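Local coordinates for ribosomal-protein-alanine acetyltransferase (PDB 3DNS) that probably acetylates the N-terminal alanine of a ribosomal protein, as in the RimJ group of GNAT acetyltransferases, this chain being the N-terminal domain of a longer protein, at residues I37-K42 against F46-M51; N109-E114 against K119-F124. One frame throughout, in Å; residues are numbered along the deposited sequence.

Contact 1 (I37-K42 against F46-M51)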
loop_
_atom_site.group_PDB
_atom_site.type_symbol
_atom_site.label_atom_id
_atom_site.label_comp_id
_atom_site.label_asym_id
_atom_site.label_seq_id
_atom_site.Cartn_x
_atom_site.Cartn_y
_atom_site.Cartn_z
ATOM N N ILE A 37 -10.949 13.859 -3.572
ATOM C CA ILE A 37 -12.059 14.549 -4.263
ATOM C C ILE A 37 -11.466 15.640 -5.176
ATOM O O ILE A 37 -10.735 16.488 -4.722
ATOM C CB ILE A 37 -13.104 15.151 -3.296
ATOM C CG1 ILE A 37 -13.632 14.075 -2.303
ATOM C CG2 ILE A 37 -14.267 15.810 -4.078
ATOM C CD1 ILE A 37 -14.358 12.972 -2.959
ATOM N N VAL A 38 -11.808 15.574 -6.452
ATOM C CA VAL A 38 -11.246 16.403 -7.525
ATOM C C VAL A 38 -12.257 17.485 -7.880
ATOM O O VAL A 38 -11.872 18.648 -7.996
ATOM C CB VAL A 38 -10.737 15.512 -8.730
ATOM C CG1 VAL A 38 -10.379 16.299 -9.939
ATOM C CG2 VAL A 38 -9.492 14.662 -8.271
ATOM N N ASP A 39 -13.541 17.153 -7.888
ATOM C CA ASP A 39 -14.565 18.095 -8.251
ATOM C C ASP A 39 -15.838 17.735 -7.486
ATOM O O ASP A 39 -16.232 16.583 -7.447
ATOM C CB ASP A 39 -14.781 18.053 -9.787
ATOM C CG ASP A 39 -15.441 19.297 -10.355
ATOM O OD1 ASP A 39 -15.218 20.450 -9.870
ATOM O OD2 ASP A 39 -16.144 19.111 -11.373
ATOM N N LEU A 40 -16.468 18.742 -6.886
ATOM C CA LEU A 40 -17.694 18.563 -6.118
ATOM C C LEU A 40 -18.509 19.803 -6.348
ATOM O O LEU A 40 -18.019 20.924 -6.164
ATOM C CB LEU A 40 -17.369 18.395 -4.631
ATOM C CG LEU A 40 -18.489 18.211 -3.607
ATOM C CD1 LEU A 40 -19.183 16.897 -3.915
ATOM C CD2 LEU A 40 -17.995 18.273 -2.117
ATOM N N ASN A 41 -19.756 19.608 -6.721
ATOM C CA ASN A 41 -20.640 20.734 -7.026
ATOM C C ASN A 41 -22.032 20.356 -6.599
ATOM O O ASN A 41 -22.710 19.470 -7.203
ATOM C CB ASN A 41 -20.622 21.019 -8.541
ATOM C CG ASN A 41 -21.270 22.321 -8.899
ATOM O OD1 ASN A 41 -22.428 22.572 -8.579
ATOM N ND2 ASN A 41 -20.534 23.151 -9.582
ATOM N N LYS A 42 -22.473 21.036 -5.563
ATOM C CA LYS A 42 -23.762 20.756 -4.985
ATOM C C LYS A 42 -24.899 21.193 -5.887
ATOM O O LYS A 42 -25.917 20.532 -5.936
ATOM C CB LYS A 42 -23.820 21.386 -3.598
ATOM C CG LYS A 42 -22.878 20.673 -2.659
ATOM C CD LYS A 42 -22.605 21.469 -1.416
ATOM C CE LYS A 42 -23.795 21.539 -0.457
ATOM N NZ LYS A 42 -23.432 22.008 0.908
ATOM N N PHE A 46 -22.930 16.822 -8.301
ATOM C CA PHE A 46 -21.884 16.127 -9.083
ATOM C C PHE A 46 -20.661 15.960 -8.189
ATOM O O PHE A 46 -20.266 16.889 -7.489
ATOM C CB PHE A 46 -21.560 16.929 -10.348
ATOM C CG PHE A 46 -20.355 16.401 -11.145
ATOM C CD1 PHE A 46 -20.438 15.214 -11.841
ATOM C CD2 PHE A 46 -19.173 17.088 -11.161
ATOM C CE1 PHE A 46 -19.378 14.693 -12.527
ATOM C CE2 PHE A 46 -18.081 16.589 -11.859
ATOM C CZ PHE A 46 -18.189 15.382 -12.554
ATOM N N CYS A 47 -20.099 14.761 -8.163
ATOM C CA CYS A 47 -18.873 14.495 -7.437
ATOM C C CYS A 47 -17.974 13.668 -8.299
ATOM O O CYS A 47 -18.401 12.602 -8.739
ATOM C CB CYS A 47 -19.133 13.709 -6.139
ATOM S SG CYS A 47 -17.610 13.413 -5.205
HETATM N N MSE A 48 -16.728 14.139 -8.511
HETATM C CA MSE A 48 -15.693 13.425 -9.287
HETATM C C MSE A 48 -14.505 13.270 -8.376
HETATM O O MSE A 48 -14.087 14.249 -7.781
HETATM C CB MSE A 48 -15.247 14.179 -10.556
HETATM C CG MSE A 48 -14.091 13.532 -11.270
HETATM SE SE MSE A 48 -14.032 14.022 -13.190
HETATM C CE MSE A 48 -13.706 15.921 -12.879
ATOM N N PHE A 49 -14.011 12.041 -8.243
ATOM C CA PHE A 49 -12.803 11.778 -7.445
ATOM C C PHE A 49 -11.808 10.861 -8.114
ATOM O O PHE A 49 -12.143 10.103 -9.046
ATOM C CB PHE A 49 -13.129 11.239 -6.075
ATOM C CG PHE A 49 -13.875 9.939 -6.054
ATOM C CD1 PHE A 49 -13.210 8.758 -5.946
ATOM C CD2 PHE A 49 -15.259 9.915 -6.051
ATOM C CE1 PHE A 49 -13.906 7.556 -5.849
ATOM C CE2 PHE A 49 -15.949 8.716 -5.957
ATOM C CZ PHE A 49 -15.244 7.536 -5.868
ATOM N N ARG A 50 -10.570 10.958 -7.625
ATOM C CA ARG A 50 -9.469 10.089 -8.037
ATOM C C ARG A 50 -9.228 9.027 -6.959
ATOM O O ARG A 50 -9.105 9.374 -5.778
ATOM C CB ARG A 50 -8.189 10.889 -8.265
ATOM C CG ARG A 50 -7.010 10.008 -8.651
ATOM C CD ARG A 50 -5.840 10.836 -9.140
ATOM N NE ARG A 50 -6.000 11.291 -10.537
ATOM C CZ ARG A 50 -6.275 12.542 -10.880
ATOM N NH1 ARG A 50 -6.477 13.461 -9.953
ATOM N NH2 ARG A 50 -6.365 12.887 -12.143
HETATM N N MSE A 51 -9.213 7.748 -7.351
HETATM C CA MSE A 51 -8.957 6.685 -6.386
HETATM C C MSE A 51 -7.615 6.043 -6.676
HETATM O O MSE A 51 -7.397 5.545 -7.740
HETATM C CB MSE A 51 -10.022 5.633 -6.405
HETATM C CG MSE A 51 -9.797 4.549 -5.345
HETATM SE SE MSE A 51 -11.351 3.276 -5.212
HETATM C CE MSE A 51 -11.034 2.347 -6.884
#
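Val38 and Asp39 both turn their backbone N-H groups on one carbonyl of the opposing strand, and this shared acceptor makes a classic beta bulge in the antiparallel hairpin of 31-41 and 46-53. Val38 N and Asp39 N each lie 3.0 Å from Met48 O, the first in the carbonyl plane and the second tilted 20° from it. The extra residue shifts the register by one between the Ile37-Phe49 and Asp39-Met48 pairs. Beyond it the pairing is regular: Met48 N returns a nearly straight bond to Asp39 O at 2.7 Å, and Asn41 and Phe46 exchange two more.

Asp39 can be followed outward. Its CB packs on the selenomethionine methyl, Met48 CE, at 3.9 Å; CG, anti to the backbone N (chi1 -159°), comes within 4.1 Å of Phe46 CE2; OD2 ends at the ring edge, in its plane, 3.2 Å from CE2, and so meets the C-H rim, where the partial charge is positive. The carboxylate itself is turned 72° from the ring.

On the face bearing Ile37, Leu40 and Cys47, Ile37 CD1 touches both Phe49 CB and Cys47 SG. Strand 46-53 continues the sheet to strand 83-89 through backbone bonds of Cys47 and Phe49, while the Phe49 ring packs edge-to-face on Phe71 of helix 61-78.

Contact 2 (N109-E114 against K119-F124); sequences NKSIIE and KDEFLF
Ser111 OG stands between its own backbone N and carbonyl carbon (chi1 50°), and Glu121 CG lies anti to its carbonyl carbon with the chain extended beyond; together these torsions bring hydroxyl and carboxylate to a 2.8 Å hydrogen bond, Ser111 OG donating to Glu121 OE1. The setting is an antiparallel beta hairpin with a classic beta bulge, in which Ser111 and Ile112 both face Lys119. Ile112 N donates to Lys119 O, and Lys119 N answers with a shorter bond to Ile112 O at 2.7 Å. Where the chain turns a corner at Lys110, the backbone N of Lys110 donates to Asp120 OD1, reaching the anti side of that oxygen from somewhat out of the carboxylate plane, which ties the corner to the neighbouring strand.

Ile112 crosses Glu121 at about a right angle, its CD1 resting 3.5 Å from Glu121 CG, so the aliphatic part of the acid serves as packing surface while OE1 takes the Ser111 hydroxyl and OE2 forms a salt bridge with Arg50. Glu121 OE1 also accepts from a water that donates to Ser111 O. Further along, Lys119 bends at chi3 and brings its ammonium group to Glu114 and, in a second salt bridge, to Asp89. Lys119 NZ approaches Glu114 OE2 from above the carboxylate plane, 2.7 Å away.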
loop_
_atom_site.group_PDB
_atom_site.type_symbol
_atom_site.label_atom_id
_atom_site.label_comp_id
_atom_site.label_asym_id
_atom_site.label_seq_id
_atom_site.Cartn_x
_atom_site.Cartn_y
_atom_site.Cartn_z
ATOM N N ASN A 109 -5.556 10.224 -21.314
ATOM C CA ASN A 109 -4.209 9.773 -21.704
ATOM C C ASN A 109 -3.121 10.628 -21.037
ATOM O O ASN A 109 -3.234 11.858 -20.951
ATOM C CB ASN A 109 -4.003 9.853 -23.213
ATOM C CG ASN A 109 -5.044 9.090 -24.010
ATOM O OD1 ASN A 109 -5.034 7.868 -24.071
ATOM N ND2 ASN A 109 -5.916 9.821 -24.685
ATOM N N LYS A 110 -2.061 9.971 -20.582
ATOM C CA LYS A 110 -0.797 10.624 -20.186
ATOM C C LYS A 110 -0.982 11.686 -19.090
ATOM O O LYS A 110 -0.323 12.729 -19.096
ATOM C CB LYS A 110 -0.076 11.200 -21.403
ATOM C CG LYS A 110 0.342 10.231 -22.492
ATOM C CD LYS A 110 1.333 10.936 -23.511
ATOM C CE LYS A 110 1.194 10.392 -24.966
ATOM N NZ LYS A 110 2.290 10.676 -26.013
ATOM N N SER A 111 -1.869 11.402 -18.137
ATOM C CA SER A 111 -2.105 12.296 -16.978
ATOM C C SER A 111 -1.318 11.900 -15.748
ATOM O O SER A 111 -1.421 12.581 -14.712
ATOM C CB SER A 111 -3.589 12.356 -16.592
ATOM O OG SER A 111 -4.126 11.050 -16.476
ATOM N N ILE A 112 -0.599 10.786 -15.843
ATOM C CA ILE A 112 0.254 10.287 -14.762
ATOM C C ILE A 112 1.703 10.190 -15.216
ATOM O O ILE A 112 1.990 9.623 -16.258
ATOM C CB ILE A 112 -0.142 8.859 -14.291
ATOM C CG1 ILE A 112 -1.506 8.836 -13.608
ATOM C CG2 ILE A 112 0.891 8.297 -13.291
ATOM C CD1 ILE A 112 -2.028 7.436 -13.359
ATOM N N ILE A 113 2.601 10.702 -14.403
ATOM C CA ILE A 113 4.025 10.448 -14.533
ATOM C C ILE A 113 4.533 9.689 -13.324
ATOM O O ILE A 113 4.431 10.145 -12.230
ATOM C CB ILE A 113 4.846 11.725 -14.668
ATOM C CG1 ILE A 113 4.629 12.381 -16.018
ATOM C CG2 ILE A 113 6.298 11.419 -14.529
ATOM C CD1 ILE A 113 4.960 13.787 -16.058
ATOM N N GLU A 114 5.083 8.520 -13.545
ATOM C CA GLU A 114 5.507 7.639 -12.474
ATOM C C GLU A 114 6.838 7.054 -12.842
ATOM O O GLU A 114 6.968 6.457 -13.852
ATOM C CB GLU A 114 4.470 6.550 -12.344
ATOM C CG GLU A 114 4.782 5.397 -11.453
ATOM C CD GLU A 114 3.622 4.441 -11.378
ATOM O OE1 GLU A 114 2.730 4.664 -10.553
ATOM O OE2 GLU A 114 3.602 3.495 -12.166
ATOM N N LYS A 119 1.540 7.536 -17.928
ATOM C CA LYS A 119 0.518 6.515 -17.954
ATOM C C LYS A 119 -0.874 7.149 -18.093
ATOM O O LYS A 119 -1.069 8.369 -17.879
ATOM C CB LYS A 119 0.612 5.644 -16.702
ATOM C CG LYS A 119 1.780 4.612 -16.682
ATOM C CD LYS A 119 2.106 4.115 -15.222
ATOM C CE LYS A 119 0.876 3.892 -14.370
ATOM N NZ LYS A 119 1.062 3.214 -13.017
ATOM N N ASP A 120 -1.842 6.315 -18.454
ATOM C CA ASP A 120 -3.202 6.759 -18.721
ATOM C C ASP A 120 -4.060 6.522 -17.475
ATOM O O ASP A 120 -3.708 5.698 -16.619
ATOM C CB ASP A 120 -3.790 5.980 -19.898
ATOM C CG ASP A 120 -3.024 6.183 -21.213
ATOM O OD1 ASP A 120 -2.231 7.164 -21.384
ATOM O OD2 ASP A 120 -3.295 5.359 -22.117
ATOM N N GLU A 121 -5.168 7.276 -17.390
ATOM C CA GLU A 121 -6.249 7.031 -16.450
ATOM C C GLU A 121 -7.610 6.763 -17.118
ATOM O O GLU A 121 -7.999 7.394 -18.128
ATOM C CB GLU A 121 -6.371 8.233 -15.507
ATOM C CG GLU A 121 -5.246 8.342 -14.513
ATOM C CD GLU A 121 -5.398 9.501 -13.565
ATOM O OE1 GLU A 121 -5.416 10.667 -14.069
ATOM O OE2 GLU A 121 -5.475 9.256 -12.319
ATOM N N PHE A 122 -8.353 5.834 -16.538
ATOM C CA PHE A 122 -9.758 5.614 -16.896
ATOM C C PHE A 122 -10.657 6.552 -16.213
ATOM O O PHE A 122 -10.405 6.917 -15.055
ATOM C CB PHE A 122 -10.239 4.226 -16.505
ATOM C CG PHE A 122 -9.660 3.148 -17.317
ATOM C CD1 PHE A 122 -9.803 3.157 -18.714
ATOM C CD2 PHE A 122 -9.039 2.094 -16.724
ATOM C CE1 PHE A 122 -9.288 2.120 -19.488
ATOM C CE2 PHE A 122 -8.547 1.068 -17.471
ATOM C CZ PHE A 122 -8.647 1.073 -18.855
ATOM N N LEU A 123 -11.735 6.930 -16.917
ATOM C CA LEU A 123 -12.803 7.714 -16.321
ATOM C C LEU A 123 -14.043 6.850 -16.322
ATOM O O LEU A 123 -14.557 6.499 -17.387
ATOM C CB LEU A 123 -13.005 9.060 -17.084
ATOM C CG LEU A 123 -14.053 10.041 -16.528
ATOM C CD1 LEU A 123 -13.614 10.629 -15.159
ATOM C CD2 LEU A 123 -14.419 11.199 -17.561
ATOM N N PHE A 124 -14.518 6.507 -15.119
ATOM C CA PHE A 124 -15.767 5.744 -14.933
ATOM C C PHE A 124 -16.907 6.615 -14.436
ATOM O O PHE A 124 -16.675 7.528 -13.697
ATOM C CB PHE A 124 -15.533 4.636 -13.932
ATOM C CG PHE A 124 -14.676 3.570 -14.438
ATOM C CD1 PHE A 124 -15.193 2.599 -15.259
ATOM C CD2 PHE A 124 -13.370 3.473 -14.054
ATOM C CE1 PHE A 124 -14.382 1.591 -15.748
ATOM C CE2 PHE A 124 -12.561 2.442 -14.548
ATOM C CZ PHE A 124 -13.073 1.519 -15.389
HETATM O O HOH W 1 -3.360 12.060 -12.842
#

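From the N terminus, after the antiparallel strands 4-6, 10-14 and 21-26, the chain doubles back again in contact 1, where 37-42 and 46-51 close a three-residue loop. It then runs through helix 61-78, strand 83-89 and helix 95-99 before contact 2 closes a second short loop between 109-114 and 119-124. The two hairpins follow in series, neither nested nor crossed, with centres about 17 Å apart in one mixed sheet. Strand 83-89 lies between strands 46-53 and 117-127, yet side chains reach across it: Arg50 NE forms a salt bridge with Glu121 OE2, and Met48 SE packs on Leu123 CD1. Both hairpins are thus tied to strand 83-89 and to each other.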